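PDB 2D42: non-toxic crystal protein from Bacillus thuringiensis, which is a parasporal inclusion protein without known toxicity, whose fold closely resembles that of aerolysin-type beta-pore-forming toxins. Local coordinates for residues L40-I44 with Y103-L107; I48-P52 with A162-M166. One frame throughout, in Å; residues are numbered along the deposited sequence.

Overall arrangement
Contacts 1 and 2 both join the large mixed sheet to the small sheet formed by strands 48-49, 101-109 and 114-122, and illustrate at neighbouring places in an elongated beta protein how side chains help to hold one sheet against another. Contact 1, with its centre about 7 Å from the centre of the chain, is apolar and built on an aromatic face; contact 2, at about 15 Å, adds a lysine bond and ordered water to a smaller apolar patch. Both are partly buried. Strands 36-43 and 150-185, one from each contact, are neighbours in the large sheet. Packing runs on between the contacts, where Leu107 meets Phe163 and Val49, and Ile44 meets Lys165.

Contact 1 of 2, residues L40-I44 with Y103-L107; sequences LDARI and YFANL
Ala42 presses its methyl group onto the ring of Tyr103, a CH-pi contact in which CB stands 3.6 Å from the ring centroid and only 14° off the ring normal. Leu40 reaches the far end of the same tyrosine: its CG lies 3.4 Å from Tyr103 OH, and the backbone of Leu40 borders the ring edge. Further along, the CD1 methyl of Ile44 meets Ala105 CB at 3.4 Å, tight for two carbons, and also touches Leu107 CD2 at 3.9 Å. The Ile44 and Leu107 side chains cross at about a right angle, methyl against methyl. The reach of Ile44 follows from its torsions: CG1 stands anti to the carbonyl carbon (chi1 -59°) and the chain then extends to CD1.

The strands themselves are not paired. Their axes pass 7.0 Å apart with directions differing by 27°, close enough for a small alanine methyl to rest on the tyrosine face. Each is positioned by its own sheet: Asp41 and Arg43 share backbone hydrogen bonds with Glu170 and Val168, while Tyr103 and Ala105 do so with Phe120 and Ile118. The Phe120 ring also meets that of Tyr103, and Leu169 packs on Ala42. The contact is thus a sheet-on-sheet interface whose cohesion comes from van der Waals and CH-pi contacts, while these backbone hydrogen bonds lie within the separate sheets.

Contact 2 of 2, residues I48-P52 with A162-M166; sequences IVTDP and AFEKM
Val49 packs both its methyl groups on residues 162-166 of strand 150-185: CG2 and CG1 both approach Phe163 CB, the former at 3.9 Å, and CG2 also nears the CE methylene of Lys165. With chi1 at 58°, the Phe163 ring sits between its own backbone N and carbonyl carbon, turned from Val49 and toward Leu107, Ile228 and Ile232. Val49 CG1, at 3.3 Å, and Asp51 CB, at 3.2 Å, both crowd the backbone oxygen Ala162 O.

A single direct hydrogen bond links the segments, from Lys165 NZ to Ile48 O at 2.9 Å. The ammonium comes from above the carbonyl plane, 59° out of it. A bend at chi2 (-71°) turns the lysine chain toward this oxygen, and the same NZ also donates to Asp46 O.

Water provides further polar links. One molecule accepts from Glu164 N at 3.0 Å and donates to Asp51 OD2, which also receives a bond from a second water held by Thr50 N and, weakly, by Lys165 NZ. A third accepts from Ala162 N at 2.9 Å and lies within donating reach of Asp51 O.

Strand 48-49 pairs with strand 101-109 through Val49 and Phe108, whereas Phe163 and Lys165 bond to Gly230 and Ile228 of strand 219-244; the contact therefore bridges the edge of the small sheet to the large one.

Contact 1 of 2, residues L40-I44 with Y103-L107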
ATOM      1  N   LEU A  40      -7.459  -0.412  -8.567  1.00 25.21           N
ATOM      2  CA  LEU A  40      -6.505  -1.022  -7.641  1.00 28.68           C
ATOM      3  C   LEU A  40      -6.933  -0.845  -6.181  1.00 28.55           C
ATOM      4  O   LEU A  40      -7.207   0.269  -5.736  1.00 25.44           O
ATOM      5  CB  LEU A  40      -5.141  -0.379  -7.833  1.00 28.60           C
ATOM      6  CG  LEU A  40      -3.950  -1.193  -8.331  1.00 31.30           C
ATOM      7  CD1 LEU A  40      -4.377  -2.461  -9.040  1.00 30.18           C
ATOM      8  CD2 LEU A  40      -3.139  -0.287  -9.233  1.00 28.04           C
ATOM      9  N   ASP A  41      -6.982  -1.943  -5.434  1.00 29.39           N
ATOM     10  CA  ASP A  41      -7.359  -1.864  -4.026  1.00 31.43           C
ATOM     11  C   ASP A  41      -6.542  -2.843  -3.189  1.00 30.51           C
ATOM     12  O   ASP A  41      -6.181  -3.928  -3.647  1.00 29.54           O
ATOM     13  CB  ASP A  41      -8.855  -2.151  -3.849  1.00 32.10           C
ATOM     14  CG  ASP A  41      -9.429  -1.512  -2.587  1.00 35.43           C
ATOM     15  OD1 ASP A  41      -8.661  -0.903  -1.807  1.00 33.37           O
ATOM     16  OD2 ASP A  41     -10.653  -1.615  -2.376  1.00 38.30           O
ATOM     17  N   ALA A  42      -6.244  -2.442  -1.961  1.00 31.48           N
ATOM     18  CA  ALA A  42      -5.469  -3.278  -1.056  1.00 32.70           C
ATOM     19  C   ALA A  42      -6.044  -3.157   0.340  1.00 32.61           C
ATOM     20  O   ALA A  42      -5.950  -2.104   0.967  1.00 35.43           O
ATOM     21  CB  ALA A  42      -4.015  -2.845  -1.057  1.00 32.99           C
ATOM     22  N   ARG A  43      -6.653  -4.230   0.824  1.00 31.84           N
ATOM     23  CA  ARG A  43      -7.228  -4.206   2.154  1.00 33.42           C
ATOM     24  C   ARG A  43      -6.506  -5.163   3.087  1.00 31.47           C
ATOM     25  O   ARG A  43      -5.804  -6.074   2.642  1.00 29.48           O
ATOM     26  CB  ARG A  43      -8.731  -4.517   2.101  1.00 34.46           C
ATOM     27  CG  ARG A  43      -9.125  -5.769   1.348  1.00 38.95           C
ATOM     28  CD  ARG A  43     -10.626  -5.741   1.031  1.00 42.28           C
ATOM     29  NE  ARG A  43     -11.050  -6.876   0.214  1.00 45.19           N
ATOM     30  CZ  ARG A  43     -11.098  -8.135   0.640  1.00 47.60           C
ATOM     31  NH1 ARG A  43     -10.752  -8.436   1.888  1.00 48.95           N
ATOM     32  NH2 ARG A  43     -11.487  -9.100  -0.184  1.00 49.13           N
ATOM     33  N   ILE A  44      -6.677  -4.930   4.384  1.00 30.24           N
ATOM     34  CA  ILE A  44      -6.052  -5.729   5.428  1.00 29.38           C
ATOM     35  C   ILE A  44      -7.146  -6.471   6.183  1.00 29.34           C
ATOM     36  O   ILE A  44      -7.860  -5.891   6.998  1.00 31.09           O
ATOM     37  CB  ILE A  44      -5.262  -4.800   6.374  1.00 29.92           C
ATOM     38  CG1 ILE A  44      -4.202  -4.060   5.554  1.00 29.16           C
ATOM     39  CG2 ILE A  44      -4.644  -5.596   7.538  1.00 28.66           C
ATOM     40  CD1 ILE A  44      -3.492  -2.979   6.308  1.00 33.17           C
ATOM     41  N   TYR A 103      -2.495   3.395  -1.114  1.00 32.30           N
ATOM     42  CA  TYR A 103      -3.519   2.745  -0.287  1.00 31.28           C
ATOM     43  C   TYR A 103      -3.557   3.259   1.159  1.00 32.36           C
ATOM     44  O   TYR A 103      -2.644   3.952   1.605  1.00 28.70           O
ATOM     45  CB  TYR A 103      -3.284   1.236  -0.267  1.00 32.40           C
ATOM     46  CG  TYR A 103      -3.056   0.615  -1.631  1.00 35.00           C
ATOM     47  CD1 TYR A 103      -4.116   0.394  -2.510  1.00 36.77           C
ATOM     48  CD2 TYR A 103      -1.777   0.238  -2.034  1.00 36.47           C
ATOM     49  CE1 TYR A 103      -3.904  -0.194  -3.757  1.00 38.24           C
ATOM     50  CE2 TYR A 103      -1.556  -0.350  -3.279  1.00 38.06           C
ATOM     51  CZ  TYR A 103      -2.621  -0.567  -4.130  1.00 36.02           C
ATOM     52  OH  TYR A 103      -2.404  -1.193  -5.333  1.00 40.71           O
ATOM     53  N   PHE A 104      -4.619   2.903   1.880  1.00 32.20           N
ATOM     54  CA  PHE A 104      -4.808   3.316   3.271  1.00 33.42           C
ATOM     55  C   PHE A 104      -5.474   2.206   4.082  1.00 33.41           C
ATOM     56  O   PHE A 104      -6.068   1.283   3.526  1.00 33.34           O
ATOM     57  CB  PHE A 104      -5.677   4.574   3.343  1.00 36.99           C
ATOM     58  CG  PHE A 104      -4.992   5.814   2.842  1.00 41.96           C
ATOM     59  CD1 PHE A 104      -4.233   6.607   3.704  1.00 42.39           C
ATOM     60  CD2 PHE A 104      -5.088   6.182   1.501  1.00 44.37           C
ATOM     61  CE1 PHE A 104      -3.582   7.746   3.235  1.00 43.76           C
ATOM     62  CE2 PHE A 104      -4.438   7.322   1.023  1.00 45.80           C
ATOM     63  CZ  PHE A 104      -3.683   8.104   1.895  1.00 44.33           C
ATOM     64  N   ALA A 105      -5.364   2.300   5.400  1.00 30.21           N
ATOM     65  CA  ALA A 105      -5.962   1.316   6.289  1.00 29.32           C
ATOM     66  C   ALA A 105      -6.059   1.895   7.695  1.00 26.87           C
ATOM     67  O   ALA A 105      -5.110   2.505   8.192  1.00 26.13           O
ATOM     68  CB  ALA A 105      -5.130   0.048   6.299  1.00 28.13           C
ATOM     69  N   ASN A 106      -7.225   1.732   8.313  1.00 25.67           N
ATOM     70  CA  ASN A 106      -7.452   2.222   9.662  1.00 25.75           C
ATOM     71  C   ASN A 106      -7.137   1.082  10.618  1.00 25.28           C
ATOM     72  O   ASN A 106      -7.996   0.264  10.934  1.00 29.06           O
ATOM     73  CB  ASN A 106      -8.909   2.666   9.830  1.00 24.10           C
ATOM     74  CG  ASN A 106      -9.224   3.917   9.035  1.00 27.05           C
ATOM     75  OD1 ASN A 106      -8.583   4.949   9.210  1.00 27.89           O
ATOM     76  ND2 ASN A 106     -10.216   3.828   8.149  1.00 26.16           N
ATOM     77  N   LEU A 107      -5.893   1.015  11.057  1.00 25.29           N
ATOM     78  CA  LEU A 107      -5.484  -0.045  11.960  1.00 23.27           C
ATOM     79  C   LEU A 107      -5.783   0.300  13.415  1.00 23.79           C
ATOM     80  O   LEU A 107      -5.847   1.464  13.786  1.00 25.50           O
ATOM     81  CB  LEU A 107      -3.990  -0.319  11.782  1.00 25.01           C
ATOM     82  CG  LEU A 107      -3.536  -0.753  10.381  1.00 23.80           C
ATOM     83  CD1 LEU A 107      -2.027  -0.966  10.376  1.00 23.82           C
ATOM     84  CD2 LEU A 107      -4.253  -2.033   9.977  1.00 25.04           C
TER

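Contact 2 of 2, residues I48-P52 with A162-M166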
ATOM      1  N   ILE A  48      -6.422  -5.516  13.389  1.00 25.85           N
ATOM      2  CA  ILE A  48      -6.113  -5.412  14.806  1.00 26.16           C
ATOM      3  C   ILE A  48      -4.628  -5.703  15.007  1.00 26.63           C
ATOM      4  O   ILE A  48      -4.199  -6.847  14.912  1.00 26.95           O
ATOM      5  CB  ILE A  48      -6.951  -6.418  15.627  1.00 25.92           C
ATOM      6  CG1 ILE A  48      -8.444  -6.247  15.304  1.00 23.85           C
ATOM      7  CG2 ILE A  48      -6.686  -6.231  17.115  1.00 25.75           C
ATOM      8  CD1 ILE A  48      -8.934  -4.805  15.343  1.00 26.85           C
ATOM      9  N   VAL A  49      -3.842  -4.664  15.262  1.00 27.27           N
ATOM     10  CA  VAL A  49      -2.404  -4.832  15.470  1.00 28.00           C
ATOM     11  C   VAL A  49      -2.113  -5.165  16.937  1.00 28.77           C
ATOM     12  O   VAL A  49      -2.559  -4.454  17.839  1.00 27.75           O
ATOM     13  CB  VAL A  49      -1.632  -3.544  15.104  1.00 28.55           C
ATOM     14  CG1 VAL A  49      -0.139  -3.749  15.346  1.00 23.76           C
ATOM     15  CG2 VAL A  49      -1.900  -3.170  13.652  1.00 25.35           C
ATOM     16  N   THR A  50      -1.360  -6.234  17.174  1.00 28.56           N
ATOM     17  CA  THR A  50      -1.039  -6.621  18.543  1.00 28.99           C
ATOM     18  C   THR A  50       0.393  -6.295  18.943  1.00 28.65           C
ATOM     19  O   THR A  50       0.776  -6.499  20.094  1.00 30.16           O
ATOM     20  CB  THR A  50      -1.293  -8.132  18.775  1.00 27.94           C
ATOM     21  OG1 THR A  50      -0.514  -8.903  17.848  1.00 28.66           O
ATOM     22  CG2 THR A  50      -2.765  -8.457  18.591  1.00 29.66           C
ATOM     23  N   ASP A  51       1.173  -5.772  17.999  1.00 28.63           N
ATOM     24  CA  ASP A  51       2.573  -5.422  18.248  1.00 28.13           C
ATOM     25  C   ASP A  51       2.715  -4.368  19.339  1.00 27.36           C
ATOM     26  O   ASP A  51       1.843  -3.523  19.516  1.00 26.20           O
ATOM     27  CB  ASP A  51       3.250  -4.865  16.983  1.00 28.22           C
ATOM     28  CG  ASP A  51       3.241  -5.836  15.824  1.00 29.93           C
ATOM     29  OD1 ASP A  51       4.257  -5.886  15.101  1.00 32.76           O
ATOM     30  OD2 ASP A  51       2.225  -6.533  15.621  1.00 30.80           O
ATOM     31  N   PRO A  52       3.832  -4.403  20.081  1.00 28.95           N
ATOM     32  CA  PRO A  52       4.082  -3.436  21.152  1.00 29.19           C
ATOM     33  C   PRO A  52       4.443  -2.092  20.529  1.00 29.03           C
ATOM     34  O   PRO A  52       4.851  -2.032  19.375  1.00 28.93           O
ATOM     35  CB  PRO A  52       5.264  -4.051  21.898  1.00 30.44           C
ATOM     36  CG  PRO A  52       6.035  -4.695  20.796  1.00 32.00           C
ATOM     37  CD  PRO A  52       4.935  -5.377  19.991  1.00 30.35           C
ATOM     38  N   ALA A 162       3.932  -0.252  15.362  1.00 24.30           N
ATOM     39  CA  ALA A 162       4.599  -0.999  14.307  1.00 23.70           C
ATOM     40  C   ALA A 162       3.658  -2.122  13.923  1.00 23.63           C
ATOM     41  O   ALA A 162       2.857  -2.567  14.746  1.00 21.37           O
ATOM     42  CB  ALA A 162       5.934  -1.562  14.809  1.00 25.51           C
ATOM     43  N   PHE A 163       3.747  -2.591  12.683  1.00 24.54           N
ATOM     44  CA  PHE A 163       2.853  -3.657  12.248  1.00 24.47           C
ATOM     45  C   PHE A 163       3.431  -4.429  11.072  1.00 24.71           C
ATOM     46  O   PHE A 163       4.355  -3.983  10.408  1.00 24.48           O
ATOM     47  CB  PHE A 163       1.507  -3.050  11.832  1.00 24.04           C
ATOM     48  CG  PHE A 163       1.639  -2.037  10.734  1.00 25.99           C
ATOM     49  CD1 PHE A 163       1.583  -2.425   9.400  1.00 25.67           C
ATOM     50  CD2 PHE A 163       1.928  -0.708  11.035  1.00 22.79           C
ATOM     51  CE1 PHE A 163       1.826  -1.503   8.381  1.00 26.31           C
ATOM     52  CE2 PHE A 163       2.173   0.219  10.024  1.00 27.23           C
ATOM     53  CZ  PHE A 163       2.122  -0.185   8.693  1.00 23.95           C
ATOM     54  N   GLU A 164       2.861  -5.604  10.839  1.00 25.70           N
ATOM     55  CA  GLU A 164       3.239  -6.457   9.735  1.00 28.46           C
ATOM     56  C   GLU A 164       1.944  -7.191   9.432  1.00 27.97           C
ATOM     57  O   GLU A 164       1.457  -7.974  10.252  1.00 27.58           O
ATOM     58  CB  GLU A 164       4.334  -7.438  10.150  1.00 30.36           C
ATOM     59  CG  GLU A 164       5.184  -7.894   8.987  1.00 39.68           C
ATOM     60  CD  GLU A 164       6.204  -8.941   9.381  1.00 44.04           C
ATOM     61  OE1 GLU A 164       6.918  -8.731  10.394  1.00 47.30           O
ATOM     62  OE2 GLU A 164       6.297  -9.968   8.670  1.00 45.23           O
ATOM     63  N   LYS A 165       1.371  -6.922   8.266  1.00 26.43           N
ATOM     64  CA  LYS A 165       0.104  -7.547   7.906  1.00 25.10           C
ATOM     65  C   LYS A 165       0.026  -8.091   6.490  1.00 24.53           C
ATOM     66  O   LYS A 165       0.712  -7.626   5.576  1.00 23.49           O
ATOM     67  CB  LYS A 165      -1.038  -6.547   8.079  1.00 24.75           C
ATOM     68  CG  LYS A 165      -1.303  -6.108   9.497  1.00 21.81           C
ATOM     69  CD  LYS A 165      -1.911  -7.237  10.314  1.00 21.61           C
ATOM     70  CE  LYS A 165      -2.205  -6.753  11.720  1.00 20.89           C
ATOM     71  NZ  LYS A 165      -3.041  -7.745  12.441  1.00 21.69           N
ATOM     72  N   MET A 166      -0.844  -9.075   6.327  1.00 23.82           N
ATOM     73  CA  MET A 166      -1.085  -9.677   5.029  1.00 26.17           C
ATOM     74  C   MET A 166      -2.103  -8.754   4.359  1.00 24.20           C
ATOM     75  O   MET A 166      -2.926  -8.122   5.029  1.00 22.49           O
ATOM     76  CB  MET A 166      -1.661 -11.088   5.220  1.00 29.13           C
ATOM     77  CG  MET A 166      -2.194 -11.756   3.954  1.00 36.93           C
ATOM     78  SD  MET A 166      -3.969 -11.440   3.740  1.00 44.73           S
ATOM     79  CE  MET A 166      -4.659 -12.620   4.933  1.00 42.58           C
TER
HETATM   80  O   HOH W   1      -0.707  -7.733  14.934  1.00 37.52           O
HETATM   81  O   HOH W   2       1.362  -6.825  13.127  1.00 27.31           O
HETATM   82  O   HOH W   3       2.442  -1.292  17.576  1.00 31.71           O